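Local structure of ubiquinol-cytochrome C chaperone (Brucella abortus NCTC 8038, 6RWT) at residues A[24-34]-A[46-57]. The protein probably acts as an assembly chaperone of respiratory complex III, being a bacterial homolog of Cbp3, which interacts with newly synthesized mitochondrial cytochrome b. Numbering follows the deposited sequence.
Sequences IVAAARQKRFY and RYEMLSLHIFLA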
loop_
_atom_site.group_PDB
_atom_site.type_symbol
_atom_site.label_atom_id
_atom_site.label_comp_id
_atom_site.label_asym_id
_atom_site.label_seq_id
_atom_site.Cartn_x
_atom_site.Cartn_y
_atom_site.Cartn_z
ATOM N N ILE A 24 4.293 -5.571 4.190
ATOM C CA ILE A 24 3.262 -4.569 3.860
ATOM C C ILE A 24 1.979 -4.833 4.674
ATOM O O ILE A 24 1.420 -3.905 5.281
ATOM C CB ILE A 24 2.974 -4.535 2.333
ATOM C CG1 ILE A 24 4.231 -4.118 1.563
ATOM C CG2 ILE A 24 1.831 -3.574 2.013
ATOM C CD1 ILE A 24 4.147 -4.263 0.055
ATOM N N VAL A 25 1.535 -6.093 4.704
ATOM C CA VAL A 25 0.323 -6.481 5.447
ATOM C C VAL A 25 0.474 -6.195 6.956
ATOM O O VAL A 25 -0.439 -5.652 7.586
ATOM C CB VAL A 25 -0.041 -7.966 5.186
ATOM C CG1 VAL A 25 -1.097 -8.485 6.159
ATOM C CG2 VAL A 25 -0.519 -8.147 3.747
ATOM N N ALA A 26 1.628 -6.541 7.522
ATOM C CA ALA A 26 1.901 -6.274 8.942
ATOM C C ALA A 26 1.869 -4.776 9.254
ATOM O O ALA A 26 1.303 -4.353 10.268
ATOM C CB ALA A 26 3.241 -6.871 9.350
ATOM N N ALA A 27 2.470 -3.971 8.380
ATOM C CA ALA A 27 2.452 -2.512 8.562
ATOM C C ALA A 27 1.022 -1.941 8.579
ATOM O O ALA A 27 0.706 -1.086 9.399
ATOM C CB ALA A 27 3.315 -1.824 7.510
ATOM N N ALA A 28 0.164 -2.439 7.689
ATOM C CA ALA A 28 -1.243 -2.011 7.617
ATOM C C ALA A 28 -2.102 -2.419 8.828
ATOM O O ALA A 28 -3.149 -1.807 9.068
ATOM C CB ALA A 28 -1.877 -2.539 6.333
ATOM N N ARG A 29 -1.668 -3.445 9.573
ATOM C CA ARG A 29 -2.378 -3.953 10.759
ATOM C C ARG A 29 -1.958 -3.321 12.099
ATOM O O ARG A 29 -2.482 -3.723 13.147
ATOM C CB ARG A 29 -2.228 -5.483 10.842
ATOM C CG ARG A 29 -2.997 -6.230 9.767
ATOM C CD ARG A 29 -2.723 -7.726 9.798
ATOM N NE ARG A 29 -3.559 -8.457 8.846
ATOM C CZ ARG A 29 -3.409 -9.742 8.505
ATOM N NH1 ARG A 29 -2.433 -10.491 9.020
ATOM N NH2 ARG A 29 -4.246 -10.284 7.623
ATOM N N GLN A 30 -1.030 -2.353 12.091
ATOM C CA GLN A 30 -0.562 -1.710 13.348
ATOM C C GLN A 30 -1.747 -1.140 14.144
ATOM O O GLN A 30 -2.603 -0.451 13.582
ATOM C CB GLN A 30 0.489 -0.622 13.059
ATOM C CG GLN A 30 1.824 -1.173 12.545
ATOM C CD GLN A 30 2.770 -0.088 12.083
ATOM O OE1 GLN A 30 2.719 0.366 10.931
ATOM N NE2 GLN A 30 3.647 0.332 12.975
ATOM N N LYS A 31 -1.790 -1.448 15.444
ATOM C CA LYS A 31 -2.982 -1.198 16.279
ATOM C C LYS A 31 -3.349 0.277 16.444
ATOM O O LYS A 31 -4.539 0.613 16.509
ATOM C CB LYS A 31 -2.827 -1.852 17.663
ATOM C CG LYS A 31 -2.755 -3.373 17.639
ATOM C CD LYS A 31 -4.090 -4.024 17.311
ATOM C CE LYS A 31 -3.988 -5.543 17.324
ATOM N NZ LYS A 31 -3.663 -6.084 18.675
ATOM N N ARG A 32 -2.343 1.154 16.478
ATOM C CA ARG A 32 -2.567 2.590 16.700
ATOM C C ARG A 32 -3.512 3.230 15.672
ATOM O O ARG A 32 -4.255 4.147 16.016
ATOM C CB ARG A 32 -1.239 3.364 16.745
ATOM C CG ARG A 32 -1.361 4.758 17.345
ATOM C CD ARG A 32 -0.026 5.484 17.437
ATOM N NE ARG A 32 -0.148 6.749 18.174
ATOM C CZ ARG A 32 0.814 7.665 18.291
ATOM N NH1 ARG A 32 2.002 7.492 17.709
ATOM N NH2 ARG A 32 0.584 8.774 18.997
ATOM N N PHE A 33 -3.506 2.748 14.425
ATOM C CA PHE A 33 -4.418 3.299 13.412
ATOM C C PHE A 33 -5.878 3.198 13.875
ATOM O O PHE A 33 -6.651 4.132 13.705
ATOM C CB PHE A 33 -4.319 2.575 12.055
ATOM C CG PHE A 33 -2.947 2.585 11.417
ATOM C CD1 PHE A 33 -2.190 3.754 11.317
ATOM C CD2 PHE A 33 -2.439 1.415 10.848
ATOM C CE1 PHE A 33 -0.939 3.738 10.709
ATOM C CE2 PHE A 33 -1.196 1.401 10.240
ATOM C CZ PHE A 33 -0.441 2.567 10.172
ATOM N N TYR A 34 -6.226 2.057 14.473
ATOM C CA TYR A 34 -7.606 1.714 14.815
ATOM C C TYR A 34 -7.987 2.127 16.245
ATOM O O TYR A 34 -9.159 2.386 16.536
ATOM C CB TYR A 34 -7.829 0.211 14.605
ATOM C CG TYR A 34 -7.382 -0.277 13.229
ATOM C CD1 TYR A 34 -8.210 -0.147 12.103
ATOM C CD2 TYR A 34 -6.109 -0.813 13.043
ATOM C CE1 TYR A 34 -7.786 -0.577 10.844
ATOM C CE2 TYR A 34 -5.677 -1.244 11.793
ATOM C CZ TYR A 34 -6.516 -1.126 10.692
ATOM O OH TYR A 34 -6.075 -1.559 9.451
ATOM N N ARG A 46 -10.038 -1.373 6.978
ATOM C CA ARG A 46 -8.861 -2.244 6.809
ATOM C C ARG A 46 -8.325 -2.205 5.357
ATOM O O ARG A 46 -7.099 -2.187 5.133
ATOM C CB ARG A 46 -9.164 -3.681 7.271
ATOM C CG ARG A 46 -9.454 -3.794 8.767
ATOM C CD ARG A 46 -9.561 -5.225 9.280
ATOM N NE ARG A 46 -10.723 -5.958 8.764
ATOM C CZ ARG A 46 -11.936 -6.013 9.327
ATOM N NH1 ARG A 46 -12.230 -5.355 10.452
ATOM N NH2 ARG A 46 -12.879 -6.746 8.744
ATOM N N TYR A 47 -9.235 -2.172 4.375
ATOM C CA TYR A 47 -8.850 -1.941 2.971
ATOM C C TYR A 47 -8.114 -0.589 2.794
ATOM O O TYR A 47 -7.118 -0.513 2.050
ATOM C CB TYR A 47 -10.056 -2.062 2.005
ATOM C CG TYR A 47 -9.732 -1.499 0.631
ATOM C CD1 TYR A 47 -9.137 -2.290 -0.349
ATOM C CD2 TYR A 47 -9.932 -0.139 0.344
ATOM C CE1 TYR A 47 -8.795 -1.763 -1.591
ATOM C CE2 TYR A 47 -9.579 0.404 -0.886
ATOM C CZ TYR A 47 -9.009 -0.405 -1.853
ATOM O OH TYR A 47 -8.641 0.130 -3.069
ATOM N N GLU A 48 -8.589 0.475 3.459
ATOM C CA GLU A 48 -7.928 1.784 3.325
ATOM C C GLU A 48 -6.475 1.705 3.822
ATOM O O GLU A 48 -5.575 2.285 3.211
ATOM C CB GLU A 48 -8.691 2.911 4.051
ATOM C CG GLU A 48 -10.081 3.263 3.505
ATOM C CD GLU A 48 -10.109 3.692 2.038
ATOM O OE1 GLU A 48 -9.077 4.149 1.499
ATOM O OE2 GLU A 48 -11.194 3.597 1.409
ATOM N N MET A 49 -6.237 0.985 4.913
ATOM C CA MET A 49 -4.862 0.823 5.413
ATOM C C MET A 49 -4.010 -0.074 4.499
ATOM O O MET A 49 -2.845 0.259 4.221
ATOM C CB MET A 49 -4.843 0.315 6.866
ATOM C CG MET A 49 -5.380 1.312 7.906
ATOM S SD MET A 49 -4.478 2.882 7.981
ATOM C CE MET A 49 -5.491 3.888 6.920
ATOM N N LEU A 50 -4.562 -1.174 3.992
ATOM C CA LEU A 50 -3.780 -2.016 3.072
ATOM C C LEU A 50 -3.414 -1.256 1.787
ATOM O O LEU A 50 -2.257 -1.245 1.375
ATOM C CB LEU A 50 -4.508 -3.322 2.746
ATOM C CG LEU A 50 -3.761 -4.303 1.827
ATOM C CD1 LEU A 50 -2.463 -4.822 2.441
ATOM C CD2 LEU A 50 -4.666 -5.459 1.440
ATOM N N SER A 51 -4.409 -0.613 1.173
ATOM C CA SER A 51 -4.192 0.155 -0.060
ATOM C C SER A 51 -3.195 1.313 0.123
ATOM O O SER A 51 -2.378 1.570 -0.769
ATOM C CB SER A 51 -5.530 0.652 -0.643
ATOM O OG SER A 51 -6.215 1.527 0.232
ATOM N N LEU A 52 -3.246 1.990 1.275
ATOM C CA LEU A 52 -2.266 3.042 1.584
ATOM C C LEU A 52 -0.829 2.496 1.568
ATOM O O LEU A 52 0.066 3.121 0.993
ATOM C CB LEU A 52 -2.588 3.695 2.942
ATOM C CG LEU A 52 -1.580 4.692 3.519
ATOM C CD1 LEU A 52 -1.395 5.878 2.582
ATOM C CD2 LEU A 52 -2.032 5.167 4.897
ATOM N N HIS A 53 -0.620 1.346 2.216
ATOM C CA HIS A 53 0.721 0.753 2.328
ATOM C C HIS A 53 1.203 0.136 1.000
ATOM O O HIS A 53 2.390 0.247 0.651
ATOM C CB HIS A 53 0.782 -0.232 3.520
ATOM C CG HIS A 53 0.762 0.457 4.854
ATOM N ND1 HIS A 53 -0.391 0.945 5.441
ATOM C CD2 HIS A 53 1.772 0.774 5.697
ATOM C CE1 HIS A 53 -0.082 1.525 6.592
ATOM N NE2 HIS A 53 1.225 1.445 6.763
ATOM N N ILE A 54 0.285 -0.462 0.237
ATOM C CA ILE A 54 0.592 -0.921 -1.120
ATOM C C ILE A 54 0.985 0.269 -2.023
ATOM O O ILE A 54 2.011 0.215 -2.718
ATOM C CB ILE A 54 -0.591 -1.735 -1.722
ATOM C CG1 ILE A 54 -0.770 -3.061 -0.976
ATOM C CG2 ILE A 54 -0.414 -1.965 -3.222
ATOM C CD1 ILE A 54 0.269 -4.134 -1.268
ATOM N N PHE A 55 0.200 1.351 -1.972
ATOM C CA PHE A 55 0.529 2.573 -2.695
ATOM C C PHE A 55 1.963 3.048 -2.392
ATOM O O PHE A 55 2.711 3.403 -3.298
ATOM C CB PHE A 55 -0.465 3.718 -2.387
ATOM C CG PHE A 55 0.142 5.082 -2.565
ATOM C CD1 PHE A 55 0.231 5.649 -3.822
ATOM C CD2 PHE A 55 0.692 5.767 -1.477
ATOM C CE1 PHE A 55 0.847 6.885 -3.999
ATOM C CE2 PHE A 55 1.316 6.990 -1.646
ATOM C CZ PHE A 55 1.386 7.552 -2.911
ATOM N N LEU A 56 2.320 3.105 -1.110
ATOM C CA LEU A 56 3.663 3.570 -0.726
ATOM C C LEU A 56 4.761 2.737 -1.386
ATOM O O LEU A 56 5.758 3.291 -1.868
ATOM C CB LEU A 56 3.838 3.593 0.798
ATOM C CG LEU A 56 3.283 4.831 1.510
ATOM C CD1 LEU A 56 3.035 4.570 2.990
ATOM C CD2 LEU A 56 4.210 6.030 1.326
ATOM N N ALA A 57 4.572 1.421 -1.425
ATOM C CA ALA A 57 5.538 0.530 -2.103
ATOM C C ALA A 57 5.625 0.782 -3.619
ATOM O O ALA A 57 6.722 0.917 -4.172
ATOM C CB ALA A 57 5.200 -0.928 -1.828
#
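Met49 and His53, one turn apart on helix 46-57, pack against Ala28 and, a few residues later, Phe33 and Tyr34, in a Met-aromatic and CH-pi cluster within this all-helical fold. The two helices are neighbours in sequence and run closer to antiparallel than parallel, at 132°, with axes 8.6 Å apart. Alanine suits the crossing: with only a methyl at Ala28, its CA comes within 5.1 Å of the CA of Met49.

The aromatic contacts lie on the buried side. Met49, bent at both chi2 (-60°) and chi3, carries its sulfur over one face of the Phe33 ring, SD lying 4.0 Å from the centroid; an unbranched, flexible thioether can follow such a curve. The His53 ring takes CA of Ala28 over one face, 4.0 Å from its centroid, while CZ of Phe33 approaches its edge and CB of Ala27 touches CD2 of His53 at 3.5 Å. Helix 145-161 adds to the cluster with Tyr151, whose ring meets Phe33 edge-to-face and whose hydroxyl bonds to NE2 of His53.

Apolar packing continues toward Ala57. CG2 of Ile24 meets CD1 of Ile54 at 3.7 Å, the branched side chains crossing at about a right angle, and CD1 of Ile24 reaches the small Ala57. Nearer the surface, Val25 lies against Leu50.

No hydrogen bond joins the segments; the Tyr34 hydroxyl and ND1 of His53 are each satisfied within their own segment. The Tyr34 hydroxyl lies across CB and CG of Met49 and donates to O of Ala28 (3.0 Å). His53 ND1 donates to O of Met49 (2.8 Å, N-H...O 164°), with the oxygen nearly in the plane of the imidazole ring, which fixes the ring's rotation; His53 N reaches the same oxygen from the opposite face of the carbonyl plane.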